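VP24 (White spot syndrome virus, PDB 5HLJ) is a major envelope protein of the White spot syndrome virus particle, probably held in the viral membrane by a transmembrane helix. Local coordinates at residues 45-57 with 63-75. Numbering follows the deposited sequence.
Sequences NYGKVYVAGQGTS and KKKGDIILTSLLG
Thr71 reaches across to the turn at Gly53–Thr56 with its hydroxyl, which gives a hydrogen bond to Gly53 O (OG1 to O 2.9 Å) and accepts one from Thr56 N. A chi1 of -177° places Thr71 OG1 anti to the backbone N, pointing the hydroxyl at the turn, and leaves CG2 to pack against Thr56. Gly53 O is gripped twice, since Thr56 OG1 binds it from the other face of the carbonyl plane at 2.6 Å. At the opposite end, Asp67 closes the start of the pairing: its OD2 takes the N-H of Lys48 on the anti side of the carboxylate, 2.7 Å from Lys48 N and almost straight at 171°. Lys48 O in turn accepts from both Asp67 N and Ile68 N. Between these ends, strands 48-51 and 68-72 run parallel, joined by a beta-alpha-beta crossover whose link carries the short helix 58-61; in the mixed sheet, strands 33-42 and 90-99 flank the pair. On one face Tyr50 lies beneath Lys64, whose CB sits over the ring centre (4.0 Å from the centroid), a CH-pi contact; the bend at chi2, -63°, keeps Lys64 CD near Tyr50 CE2. Ile69 CD1 meets Tyr50 CB. Val49, Val51, Ile68 and Leu70 line the other face, where Leu70 CD1 touches Val49 CG1 at 3.6 Å; Phe36, Met166 and Phe168 pack there, and Val51 touches Phe175 of a neighbouring subunit. Ile68 CD1 also meets Tyr46 CB.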
loop_
_atom_site.group_PDB
_atom_site.type_symbol
_atom_site.label_atom_id
_atom_site.label_comp_id
_atom_site.label_asym_id
_atom_site.label_seq_id
_atom_site.Cartn_x
_atom_site.Cartn_y
_atom_site.Cartn_z
ATOM N N ASN A 45 -8.810 17.556 0.432
ATOM C CA ASN A 45 -8.220 18.129 1.634
ATOM C C ASN A 45 -6.953 18.945 1.391
ATOM O O ASN A 45 -6.481 19.617 2.300
ATOM C CB ASN A 45 -7.913 17.021 2.648
ATOM C CG ASN A 45 -9.146 16.211 3.028
ATOM O OD1 ASN A 45 -9.163 14.985 2.895
ATOM N ND2 ASN A 45 -10.176 16.891 3.510
ATOM N N TYR A 46 -6.399 18.890 0.182
ATOM C CA TYR A 46 -5.098 19.504 -0.056
ATOM C C TYR A 46 -5.132 20.549 -1.161
ATOM O O TYR A 46 -4.096 20.917 -1.706
ATOM C CB TYR A 46 -4.055 18.410 -0.351
ATOM C CG TYR A 46 -3.826 17.586 0.883
ATOM C CD1 TYR A 46 -2.886 17.971 1.832
ATOM C CD2 TYR A 46 -4.612 16.476 1.151
ATOM C CE1 TYR A 46 -2.709 17.249 2.992
ATOM C CE2 TYR A 46 -4.441 15.748 2.313
ATOM C CZ TYR A 46 -3.494 16.141 3.229
ATOM O OH TYR A 46 -3.329 15.416 4.382
ATOM N N GLY A 47 -6.322 21.047 -1.476
ATOM C CA GLY A 47 -6.457 22.044 -2.522
ATOM C C GLY A 47 -6.171 21.443 -3.882
ATOM O O GLY A 47 -6.400 20.244 -4.097
ATOM N N LYS A 48 -5.666 22.270 -4.798
ATOM C CA LYS A 48 -5.386 21.827 -6.157
ATOM C C LYS A 48 -3.943 21.351 -6.295
ATOM O O LYS A 48 -3.000 22.044 -5.908
ATOM C CB LYS A 48 -5.668 22.944 -7.177
ATOM C CG LYS A 48 -5.634 22.445 -8.641
ATOM C CD LYS A 48 -5.401 23.560 -9.670
ATOM C CE LYS A 48 -6.699 24.069 -10.305
ATOM N NZ LYS A 48 -7.217 23.228 -11.443
ATOM N N VAL A 49 -3.767 20.161 -6.845
ATOM C CA VAL A 49 -2.434 19.682 -7.124
ATOM C C VAL A 49 -2.102 20.032 -8.564
ATOM O O VAL A 49 -2.864 19.731 -9.472
ATOM C CB VAL A 49 -2.307 18.181 -6.853
ATOM C CG1 VAL A 49 -1.038 17.634 -7.450
ATOM C CG2 VAL A 49 -2.334 17.937 -5.351
ATOM N N TYR A 50 -0.973 20.708 -8.757
ATOM C CA TYR A 50 -0.541 21.144 -10.081
ATOM C C TYR A 50 0.771 20.471 -10.430
ATOM O O TYR A 50 1.799 20.691 -9.773
ATOM C CB TYR A 50 -0.387 22.678 -10.133
ATOM C CG TYR A 50 -0.103 23.279 -11.507
ATOM C CD1 TYR A 50 -1.040 24.107 -12.131
ATOM C CD2 TYR A 50 1.108 23.065 -12.158
ATOM C CE1 TYR A 50 -0.789 24.682 -13.369
ATOM C CE2 TYR A 50 1.368 23.633 -13.399
ATOM C CZ TYR A 50 0.410 24.443 -13.996
ATOM O OH TYR A 50 0.665 25.010 -15.218
ATOM N N VAL A 51 0.747 19.676 -11.486
ATOM C CA VAL A 51 1.952 19.020 -11.926
ATOM C C VAL A 51 2.520 19.756 -13.136
ATOM O O VAL A 51 2.052 19.553 -14.255
ATOM C CB VAL A 51 1.683 17.541 -12.272
ATOM C CG1 VAL A 51 2.961 16.847 -12.690
ATOM C CG2 VAL A 51 1.046 16.825 -11.086
ATOM N N ALA A 52 3.532 20.599 -12.906
ATOM C CA ALA A 52 4.159 21.382 -13.980
ATOM C C ALA A 52 4.948 20.520 -14.952
ATOM O O ALA A 52 5.151 19.326 -14.723
ATOM C CB ALA A 52 5.065 22.463 -13.389
ATOM N N GLY A 53 5.398 21.123 -16.047
ATOM C CA GLY A 53 6.255 20.417 -16.986
ATOM C C GLY A 53 7.609 20.044 -16.389
ATOM O O GLY A 53 8.053 20.624 -15.395
ATOM N N GLN A 54 8.277 19.082 -17.007
ATOM C CA GLN A 54 9.573 18.628 -16.524
ATOM C C GLN A 54 10.595 19.750 -16.398
ATOM O O GLN A 54 10.614 20.686 -17.190
ATOM C CB GLN A 54 10.115 17.548 -17.443
ATOM C CG GLN A 54 10.283 18.011 -18.871
ATOM C CD GLN A 54 10.436 16.845 -19.839
ATOM O OE1 GLN A 54 9.568 15.966 -19.920
ATOM N NE2 GLN A 54 11.542 16.830 -20.576
ATOM N N GLY A 55 11.441 19.643 -15.383
ATOM C CA GLY A 55 12.548 20.561 -15.187
ATOM C C GLY A 55 12.189 22.004 -14.881
ATOM O O GLY A 55 13.001 22.904 -15.098
ATOM N N THR A 56 10.981 22.234 -14.383
ATOM C CA THR A 56 10.554 23.582 -14.031
ATOM C C THR A 56 11.459 24.148 -12.934
ATOM O O THR A 56 11.708 23.492 -11.928
ATOM C CB THR A 56 9.086 23.590 -13.567
ATOM O OG1 THR A 56 8.255 23.100 -14.627
ATOM C CG2 THR A 56 8.636 24.973 -13.183
ATOM N N SER A 57 11.957 25.361 -13.137
ATOM C CA SER A 57 12.862 25.976 -12.177
ATOM C C SER A 57 12.111 26.393 -10.934
ATOM O O SER A 57 10.897 26.572 -10.971
ATOM C CB SER A 57 13.546 27.197 -12.782
ATOM O OG SER A 57 12.619 28.258 -12.875
ATOM N N LYS A 63 5.056 30.146 -9.090
ATOM C CA LYS A 63 4.083 31.014 -9.756
ATOM C C LYS A 63 2.892 30.232 -10.328
ATOM O O LYS A 63 1.897 30.823 -10.747
ATOM C CB LYS A 63 4.771 31.810 -10.868
ATOM C CG LYS A 63 5.969 32.618 -10.359
ATOM C CD LYS A 63 6.381 33.746 -11.301
ATOM C CE LYS A 63 7.235 33.252 -12.439
ATOM N NZ LYS A 63 7.873 34.397 -13.154
ATOM N N LYS A 64 2.990 28.903 -10.338
ATOM C CA LYS A 64 1.934 28.081 -10.909
ATOM C C LYS A 64 0.639 28.197 -10.116
ATOM O O LYS A 64 0.641 28.567 -8.940
ATOM C CB LYS A 64 2.373 26.628 -10.989
ATOM C CG LYS A 64 3.653 26.433 -11.741
ATOM C CD LYS A 64 3.531 26.839 -13.185
ATOM C CE LYS A 64 4.854 26.662 -13.891
ATOM N NZ LYS A 64 4.719 26.819 -15.360
ATOM N N LYS A 65 -0.468 27.887 -10.778
ATOM C CA LYS A 65 -1.789 28.101 -10.200
ATOM C C LYS A 65 -2.266 26.838 -9.495
ATOM O O LYS A 65 -2.980 26.015 -10.085
ATOM C CB LYS A 65 -2.794 28.505 -11.274
ATOM C CG LYS A 65 -2.812 29.997 -11.559
ATOM C CD LYS A 65 -3.191 30.289 -13.005
ATOM C CE LYS A 65 -3.550 31.763 -13.199
ATOM N NZ LYS A 65 -3.872 32.016 -14.630
ATOM N N GLY A 66 -1.895 26.697 -8.227
ATOM C CA GLY A 66 -2.294 25.547 -7.447
ATOM C C GLY A 66 -1.864 25.709 -6.018
ATOM O O GLY A 66 -1.232 26.687 -5.665
ATOM N N ASP A 67 -2.208 24.729 -5.199
ATOM C CA ASP A 67 -1.866 24.758 -3.790
ATOM C C ASP A 67 -0.596 23.953 -3.488
ATOM O O ASP A 67 0.138 24.244 -2.535
ATOM C CB ASP A 67 -3.043 24.229 -2.963
ATOM C CG ASP A 67 -4.293 25.094 -3.111
ATOM O OD1 ASP A 67 -4.360 26.145 -2.436
ATOM O OD2 ASP A 67 -5.200 24.719 -3.895
ATOM N N ILE A 68 -0.361 22.935 -4.311
ATOM C CA ILE A 68 0.811 22.071 -4.226
ATOM C C ILE A 68 1.340 21.898 -5.650
ATOM O O ILE A 68 0.594 21.465 -6.535
ATOM C CB ILE A 68 0.472 20.692 -3.600
ATOM C CG1 ILE A 68 -0.041 20.853 -2.169
ATOM C CG2 ILE A 68 1.670 19.791 -3.610
ATOM C CD1 ILE A 68 -0.618 19.576 -1.581
ATOM N N ILE A 69 2.603 22.261 -5.880
ATOM C CA ILE A 69 3.162 22.272 -7.226
ATOM C C ILE A 69 4.318 21.297 -7.313
ATOM O O ILE A 69 5.255 21.357 -6.507
ATOM C CB ILE A 69 3.680 23.685 -7.641
ATOM C CG1 ILE A 69 2.809 24.789 -7.049
ATOM C CG2 ILE A 69 3.784 23.807 -9.168
ATOM C CD1 ILE A 69 1.403 24.833 -7.613
ATOM N N LEU A 70 4.276 20.415 -8.304
ATOM C CA LEU A 70 5.309 19.414 -8.457
ATOM C C LEU A 70 5.974 19.502 -9.819
ATOM O O LEU A 70 5.320 19.813 -10.817
ATOM C CB LEU A 70 4.738 18.008 -8.280
ATOM C CG LEU A 70 3.986 17.627 -7.008
ATOM C CD1 LEU A 70 2.512 17.985 -7.108
ATOM C CD2 LEU A 70 4.163 16.145 -6.783
ATOM N N THR A 71 7.275 19.209 -9.852
ATOM C CA THR A 71 7.994 18.995 -11.100
ATOM C C THR A 71 9.000 17.849 -10.912
ATOM O O THR A 71 9.608 17.713 -9.854
ATOM C CB THR A 71 8.727 20.290 -11.582
ATOM O OG1 THR A 71 9.350 20.050 -12.846
ATOM C CG2 THR A 71 9.793 20.733 -10.580
ATOM N N SER A 72 9.144 17.003 -11.921
ATOM C CA SER A 72 10.198 16.004 -11.918
ATOM C C SER A 72 11.386 16.541 -12.707
ATOM O O SER A 72 11.206 17.162 -13.757
ATOM C CB SER A 72 9.702 14.681 -12.499
ATOM O OG SER A 72 9.103 14.863 -13.767
ATOM N N LEU A 73 12.591 16.338 -12.176
ATOM C CA LEU A 73 13.819 16.815 -12.819
ATOM C C LEU A 73 14.520 15.664 -13.518
ATOM O O LEU A 73 14.463 14.520 -13.071
ATOM C CB LEU A 73 14.773 17.480 -11.806
ATOM C CG LEU A 73 14.231 18.638 -10.962
ATOM C CD1 LEU A 73 15.354 19.370 -10.210
ATOM C CD2 LEU A 73 13.398 19.616 -11.795
ATOM N N LEU A 74 15.165 15.972 -14.637
ATOM C CA LEU A 74 15.817 14.954 -15.446
ATOM C C LEU A 74 17.305 15.280 -15.551
ATOM O O LEU A 74 17.789 16.195 -14.885
ATOM C CB LEU A 74 15.149 14.867 -16.820
ATOM C CG LEU A 74 13.626 14.650 -16.720
ATOM C CD1 LEU A 74 12.939 14.770 -18.069
ATOM C CD2 LEU A 74 13.284 13.303 -16.058
ATOM N N GLY A 75 18.047 14.539 -16.356
ATOM C CA GLY A 75 19.463 14.858 -16.492
ATOM C C GLY A 75 20.336 14.536 -15.281
ATOM O O GLY A 75 19.900 14.664 -14.122
#